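Hydrogenase/urease nickel incorporation protein HypB (Helicobacter pylori, PDB 4LPS) helps insert nickel into [NiFe] hydrogenase and is also required for urease maturation, acting as a slow, metal-binding GTPase that dimerises with nickel or GTP. Local coordinates at residues T61-L66 with F74-G79; E207-L212 with K225-E230. All blocks are in the same frame, centred on the assembly; numbering follows the deposited sequence.

Interaction 1: residues T61-L66 with F74-G79; sequences TMLENL and FCVVEG. With GDP (guanosine-5'-diphosphate), chain D.
Phe74 meets the helix 61-66 where its last turn comes down on the sheet. The rim atom CZ of its ring lies 3.6 Å from Leu63 O, the carbonyl approaching at the ring edge and near its plane, so that the positive C-H rim faces the oxygen. Further round the ring, CE1 packs at 4.2 Å against Leu66 CB. The ring gets there because CG sits between the backbone N and the carbonyl carbon (chi1 70°), which swings it off the strand toward the helix, while Val76 CG2 of the same strand lies in plane at another part of its edge. Two residues along the strand, Val76 meets Leu63 tip to tip, CG1 to CD1 at 4.1 Å. All the touching residues are buried, and Leu90 of helix 85-91 and Ile133 of strand 131-135 close around Leu63.

The fit slackens toward Glu78, whose folded chain brings OE1 within 4.2 Å of Leu63 CD1, a plain contact; that carboxylate lies near Glu135 and the magnesium ion. On the far side of the helix Glu64 and Asn65 point away from the strand and are partly exposed, Glu64 forming a salt bridge to Arg89. Thr61, at the nucleotide end, makes no contact with the strand and binds GDP instead: its N donates to GDP O1A at 2.9 Å and its OG1 to the same oxygen at 2.6 Å, two bonds gripping one alpha-phosphate oxygen.

Helix and strand run nearly antiparallel, at 162°, with axes 10.7 Å apart. Helix 59-66, whose first turn carries Lys59, Thr60 and Thr61 of the GDP pocket, follows the P-loop and forms the beta-alpha-beta crossover from strand 47-52 to parallel strand 74-80, with 131-135 between them in the sheet.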
loop_
_atom_site.group_PDB
_atom_site.type_symbol
_atom_site.label_atom_id
_atom_site.label_comp_id
_atom_site.label_asym_id
_atom_site.label_seq_id
_atom_site.Cartn_x
_atom_site.Cartn_y
_atom_site.Cartn_z
ATOM N N THR A 61 -10.310 1.486 -3.603
ATOM C CA THR A 61 -10.909 2.741 -4.054
ATOM C C THR A 61 -9.828 3.773 -4.337
ATOM O O THR A 61 -9.890 4.497 -5.334
ATOM C CB THR A 61 -11.896 3.311 -3.016
ATOM O OG1 THR A 61 -12.983 2.394 -2.826
ATOM C CG2 THR A 61 -12.447 4.655 -3.478
ATOM N N MET A 62 -8.835 3.831 -3.457
ATOM C CA MET A 62 -7.717 4.751 -3.628
ATOM C C MET A 62 -6.965 4.485 -4.929
ATOM O O MET A 62 -6.642 5.416 -5.669
ATOM C CB MET A 62 -6.754 4.647 -2.449
ATOM C CG MET A 62 -5.623 5.652 -2.502
ATOM S SD MET A 62 -4.405 5.324 -1.220
ATOM C CE MET A 62 -3.749 3.767 -1.817
ATOM N N LEU A 63 -6.684 3.213 -5.198
ATOM C CA LEU A 63 -5.986 2.829 -6.421
ATOM C C LEU A 63 -6.825 3.144 -7.656
ATOM O O LEU A 63 -6.288 3.571 -8.678
ATOM C CB LEU A 63 -5.615 1.343 -6.389
ATOM C CG LEU A 63 -4.628 0.909 -5.299
ATOM C CD1 LEU A 63 -4.347 -0.577 -5.383
ATOM C CD2 LEU A 63 -3.331 1.690 -5.418
ATOM N N GLU A 64 -8.135 2.921 -7.565
ATOM C CA GLU A 64 -9.051 3.290 -8.643
ATOM C C GLU A 64 -8.950 4.780 -8.956
ATOM O O GLU A 64 -8.943 5.183 -10.119
ATOM C CB GLU A 64 -10.496 2.932 -8.282
ATOM C CG GLU A 64 -10.827 1.444 -8.331
ATOM C CD GLU A 64 -12.221 1.143 -7.806
ATOM O OE1 GLU A 64 -12.600 1.711 -6.759
ATOM O OE2 GLU A 64 -12.942 0.347 -8.444
ATOM N N ASN A 65 -8.869 5.592 -7.906
ATOM C CA ASN A 65 -8.753 7.039 -8.058
ATOM C C ASN A 65 -7.377 7.475 -8.563
ATOM O O ASN A 65 -7.259 8.463 -9.288
ATOM C CB ASN A 65 -9.068 7.730 -6.729
ATOM C CG ASN A 65 -10.547 7.693 -6.389
ATOM O OD1 ASN A 65 -11.398 7.683 -7.278
ATOM N ND2 ASN A 65 -10.860 7.651 -5.097
ATOM N N LEU A 66 -6.335 6.742 -8.175
ATOM C CA LEU A 66 -4.979 7.044 -8.631
ATOM C C LEU A 66 -4.824 6.793 -10.133
ATOM O O LEU A 66 -4.019 7.441 -10.802
ATOM C CB LEU A 66 -3.951 6.220 -7.852
ATOM C CG LEU A 66 -3.579 6.706 -6.446
ATOM C CD1 LEU A 66 -2.665 5.698 -5.758
ATOM C CD2 LEU A 66 -2.919 8.072 -6.510
ATOM N N PHE A 74 1.211 2.763 -13.186
ATOM C CA PHE A 74 1.393 1.642 -12.276
ATOM C C PHE A 74 0.601 0.402 -12.672
ATOM O O PHE A 74 -0.374 0.480 -13.420
ATOM C CB PHE A 74 1.014 2.062 -10.852
ATOM C CG PHE A 74 -0.457 2.292 -10.658
ATOM C CD1 PHE A 74 -1.043 3.480 -11.063
ATOM C CD2 PHE A 74 -1.253 1.324 -10.067
ATOM C CE1 PHE A 74 -2.393 3.703 -10.884
ATOM C CE2 PHE A 74 -2.608 1.537 -9.886
ATOM C CZ PHE A 74 -3.179 2.728 -10.295
ATOM N N CYS A 75 1.044 -0.743 -12.163
ATOM C CA CYS A 75 0.285 -1.984 -12.245
ATOM C C CYS A 75 0.143 -2.526 -10.826
ATOM O O CYS A 75 0.843 -2.079 -9.914
ATOM C CB CYS A 75 0.957 -2.991 -13.184
ATOM S SG CYS A 75 2.647 -3.414 -12.763
ATOM N N VAL A 76 -0.763 -3.475 -10.627
ATOM C CA VAL A 76 -1.120 -3.873 -9.272
ATOM C C VAL A 76 -1.019 -5.378 -9.034
ATOM O O VAL A 76 -1.388 -6.189 -9.887
ATOM C CB VAL A 76 -2.557 -3.402 -8.924
ATOM C CG1 VAL A 76 -2.946 -3.829 -7.515
ATOM C CG2 VAL A 76 -2.673 -1.892 -9.058
ATOM N N VAL A 77 -0.489 -5.736 -7.871
ATOM C CA VAL A 77 -0.592 -7.093 -7.360
ATOM C C VAL A 77 -1.572 -7.090 -6.186
ATOM O O VAL A 77 -1.353 -6.398 -5.188
ATOM C CB VAL A 77 0.777 -7.640 -6.913
ATOM C CG1 VAL A 77 0.600 -8.874 -6.058
ATOM C CG2 VAL A 77 1.649 -7.952 -8.123
ATOM N N GLU A 78 -2.657 -7.852 -6.314
ATOM C CA GLU A 78 -3.725 -7.852 -5.315
ATOM C C GLU A 78 -3.657 -9.072 -4.418
ATOM O O GLU A 78 -3.571 -10.200 -4.906
ATOM C CB GLU A 78 -5.100 -7.808 -5.990
ATOM C CG GLU A 78 -5.568 -6.424 -6.395
ATOM C CD GLU A 78 -5.985 -5.581 -5.211
ATOM O OE1 GLU A 78 -6.208 -4.371 -5.404
ATOM O OE2 GLU A 78 -6.102 -6.126 -4.091
ATOM N N GLY A 79 -3.677 -8.846 -3.107
ATOM C CA GLY A 79 -3.681 -9.946 -2.163
ATOM C C GLY A 79 -5.009 -10.103 -1.446
ATOM O O GLY A 79 -5.433 -9.222 -0.697
HETATM P PB GDP D . -10.486 -1.878 0.793
HETATM O O1B GDP D . -11.257 -3.108 1.200
HETATM O O2B GDP D . -9.840 -2.080 -0.554
HETATM O O3B GDP D . -9.396 -1.586 1.794
HETATM O O3A GDP D . -11.478 -0.617 0.753
HETATM P PA GDP D . -12.600 -0.408 -0.386
HETATM O O1A GDP D . -12.017 0.340 -1.556
HETATM O O2A GDP D . -13.215 -1.713 -0.822
HETATM O "O5'" GDP D . -13.656 0.534 0.361
HETATM C "C5'" GDP D . -14.614 -0.020 1.260
HETATM C "C4'" GDP D . -15.788 0.942 1.367
HETATM O "O4'" GDP D . -15.318 2.231 1.764
HETATM C "C3'" GDP D . -16.460 1.125 0.018
HETATM O "O3'" GDP D . -17.873 1.176 0.237
HETATM C "C2'" GDP D . -15.998 2.476 -0.475
HETATM O "O2'" GDP D . -17.020 3.108 -1.244
HETATM C "C1'" GDP D . -15.764 3.217 0.827
HETATM N N9 GDP D . -14.737 4.277 0.716
HETATM C C8 GDP D . -13.499 4.187 0.194
HETATM N N7 GDP D . -12.849 5.373 0.303
HETATM C C5 GDP D . -13.678 6.241 0.920
HETATM C C6 GDP D . -13.634 7.657 1.356
HETATM O O6 GDP D . -12.620 8.357 1.162
HETATM N N1 GDP D . -14.713 8.166 1.964
HETATM C C2 GDP D . -15.821 7.433 2.185
HETATM N N2 GDP D . -16.880 8.006 2.804
HETATM N N3 GDP D . -15.931 6.134 1.815
HETATM C C4 GDP D . -14.913 5.504 1.194
#

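Interaction 2: residues E207-L212 with K225-E230; sequences EAPIFL and KNFLLE
Phe211 drives one corner of its ring into the face of Phe227, an edge-to-face aromatic pair between the strand 210-212 and the helix 225-230. The corner is CZ, which stands 3.5 Å above the plane of the Phe227 ring, displaced toward its rim, and comes closest to CG at 3.6 Å. Phe211 CE1 follows it over the same ring, 4.0 Å from Phe227 CE2. The planes meet at 55° with centroids 4.8 Å apart, a tilted version of the T-shape that lets two rim atoms of Phe211 share the face.

The torsions bring the rings together from strand and helix. Phe227 has CG anti to its own N (chi1 168°), which extends the ring outward from the helix toward the strand. Phe211 has CG anti to the carbonyl carbon instead (chi1 -66°), beside the backbone N, and its ring reaches toward the helix. Pro209, two residues earlier and so on the same side of the chain, adds its puckered ring: CG lies 4.1 Å from Phe227 CZ, and the two side chains cross at about a right angle. Phe211 CZ and CE1 thus lie over the Phe227 ring from CG to its middle, and Pro209 touches its CZ in addition.

Phe224 of the same helix makes a second edge-to-face pair with Phe211, and Met152 of strand 152-158 touches Phe227. All three contacting residues remain partly exposed. Pro209 and Phe211 also form backbone hydrogen bonds with Val179, which joins this strand to the sheet edge beside 178-182. The last helix packs on the parallel sheet and reaches its edge strand through Phe227, as in the P-loop NTPase alpha/beta fold.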
loop_
_atom_site.group_PDB
_atom_site.type_symbol
_atom_site.label_atom_id
_atom_site.label_comp_id
_atom_site.label_asym_id
_atom_site.label_seq_id
_atom_site.Cartn_x
_atom_site.Cartn_y
_atom_site.Cartn_z
ATOM N N GLU A 207 9.077 10.392 12.141
ATOM C CA GLU A 207 9.573 10.752 10.813
ATOM C C GLU A 207 8.550 10.458 9.716
ATOM O O GLU A 207 8.659 10.972 8.602
ATOM C CB GLU A 207 10.885 10.022 10.502
ATOM C CG GLU A 207 10.755 8.511 10.347
ATOM C CD GLU A 207 11.110 7.753 11.611
ATOM O OE1 GLU A 207 10.669 8.172 12.702
ATOM O OE2 GLU A 207 11.830 6.735 11.513
ATOM N N ALA A 208 7.564 9.625 10.029
ATOM C CA ALA A 208 6.575 9.219 9.034
ATOM C C ALA A 208 5.527 10.308 8.827
ATOM O O ALA A 208 4.897 10.762 9.786
ATOM C CB ALA A 208 5.908 7.918 9.449
ATOM N N PRO A 209 5.333 10.729 7.568
ATOM C CA PRO A 209 4.319 11.734 7.236
ATOM C C PRO A 209 2.903 11.175 7.344
ATOM O O PRO A 209 2.707 9.972 7.173
ATOM C CB PRO A 209 4.658 12.104 5.789
ATOM C CG PRO A 209 5.315 10.880 5.239
ATOM C CD PRO A 209 6.114 10.324 6.386
ATOM N N ILE A 210 1.938 12.036 7.647
ATOM C CA ILE A 210 0.543 11.624 7.744
ATOM C C ILE A 210 -0.299 12.380 6.720
ATOM O O ILE A 210 -0.189 13.602 6.592
ATOM C CB ILE A 210 -0.026 11.858 9.166
ATOM C CG1 ILE A 210 0.878 11.201 10.215
ATOM C CG2 ILE A 210 -1.438 11.315 9.279
ATOM C CD1 ILE A 210 0.422 11.413 11.653
ATOM N N PHE A 211 -1.136 11.651 5.989
ATOM C CA PHE A 211 -1.973 12.254 4.957
ATOM C C PHE A 211 -3.455 12.100 5.265
ATOM O O PHE A 211 -3.918 11.005 5.582
ATOM C CB PHE A 211 -1.673 11.625 3.594
ATOM C CG PHE A 211 -0.292 11.911 3.079
ATOM C CD1 PHE A 211 0.759 11.049 3.357
ATOM C CD2 PHE A 211 -0.044 13.042 2.316
ATOM C CE1 PHE A 211 2.030 11.309 2.886
ATOM C CE2 PHE A 211 1.227 13.308 1.838
ATOM C CZ PHE A 211 2.265 12.439 2.125
ATOM N N LEU A 212 -4.192 13.201 5.164
ATOM C CA LEU A 212 -5.647 13.151 5.177
ATOM C C LEU A 212 -6.132 12.906 3.758
ATOM O O LEU A 212 -5.807 13.665 2.845
ATOM C CB LEU A 212 -6.239 14.448 5.733
ATOM C CG LEU A 212 -6.260 14.614 7.253
ATOM C CD1 LEU A 212 -6.507 16.069 7.625
ATOM C CD2 LEU A 212 -7.321 13.715 7.872
ATOM N N LYS A 225 -0.311 11.548 -4.736
ATOM C CA LYS A 225 0.297 11.111 -5.990
ATOM C C LYS A 225 1.641 11.799 -6.222
ATOM O O LYS A 225 2.625 11.154 -6.589
ATOM C CB LYS A 225 -0.657 11.386 -7.163
ATOM C CG LYS A 225 -0.148 10.970 -8.544
ATOM C CD LYS A 225 0.612 12.086 -9.258
ATOM C CE LYS A 225 -0.302 13.233 -9.640
ATOM N NZ LYS A 225 0.447 14.313 -10.344
ATOM N N ASN A 226 1.672 13.113 -6.013
ATOM C CA ASN A 226 2.892 13.887 -6.208
ATOM C C ASN A 226 3.957 13.498 -5.197
ATOM O O ASN A 226 5.149 13.501 -5.505
ATOM C CB ASN A 226 2.601 15.387 -6.111
ATOM C CG ASN A 226 1.884 15.925 -7.334
ATOM O OD1 ASN A 226 2.027 15.392 -8.434
ATOM N ND2 ASN A 226 1.114 16.992 -7.147
ATOM N N PHE A 227 3.515 13.165 -3.988
ATOM C CA PHE A 227 4.389 12.633 -2.952
ATOM C C PHE A 227 5.086 11.360 -3.417
ATOM O O PHE A 227 6.299 11.209 -3.259
ATOM C CB PHE A 227 3.581 12.367 -1.678
ATOM C CG PHE A 227 4.309 11.556 -0.646
ATOM C CD1 PHE A 227 5.316 12.123 0.120
ATOM C CD2 PHE A 227 3.969 10.229 -0.428
ATOM C CE1 PHE A 227 5.982 11.376 1.074
ATOM C CE2 PHE A 227 4.629 9.475 0.524
ATOM C CZ PHE A 227 5.637 10.051 1.277
ATOM N N LEU A 228 4.313 10.452 -4.002
ATOM C CA LEU A 228 4.853 9.195 -4.502
ATOM C C LEU A 228 5.838 9.431 -5.639
ATOM O O LEU A 228 6.873 8.768 -5.722
ATOM C CB LEU A 228 3.720 8.279 -4.966
ATOM C CG LEU A 228 2.781 7.748 -3.880
ATOM C CD1 LEU A 228 1.736 6.828 -4.487
ATOM C CD2 LEU A 228 3.558 7.019 -2.794
ATOM N N LEU A 229 5.501 10.375 -6.515
ATOM C CA LEU A 229 6.345 10.720 -7.652
ATOM C C LEU A 229 7.695 11.246 -7.182
ATOM O O LEU A 229 8.733 10.929 -7.765
ATOM C CB LEU A 229 5.656 11.759 -8.541
ATOM C CG LEU A 229 4.562 11.262 -9.488
ATOM C CD1 LEU A 229 4.038 12.404 -10.345
ATOM C CD2 LEU A 229 5.083 10.130 -10.363
ATOM N N GLU A 230 7.674 12.058 -6.131
ATOM C CA GLU A 230 8.903 12.626 -5.597
ATOM C C GLU A 230 9.728 11.553 -4.892
ATOM O O GLU A 230 10.959 11.571 -4.941
ATOM C CB GLU A 230 8.588 13.780 -4.641
ATOM C CG GLU A 230 9.766 14.233 -3.787
ATOM C CD GLU A 230 10.897 14.835 -4.607
ATOM O OE1 GLU A 230 10.663 15.223 -5.773
ATOM O OE2 GLU A 230 12.028 14.917 -4.082
#

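Interactions 1 and 2 lie in series along the chain, the first complete well before the second begins, and their centres are 16 Å apart. Both rest on the same parallel sheet, ordered 97-101, 74-80, 131-135, 47-52, 152-158, 178-182 and 210-212, but near its two ends: interaction 1 uses the strand next to one edge, interaction 2 the opposite edge strand. Their helices, 59-66 and 218-234, meet directly, Leu66 CD2 packing 4.1 Å from Lys225 CB. The C-terminal helix is thereby joined to the P-loop helix that binds GDP, and the two contacts link distant strands of a single nucleotide-binding domain through neighbouring helices.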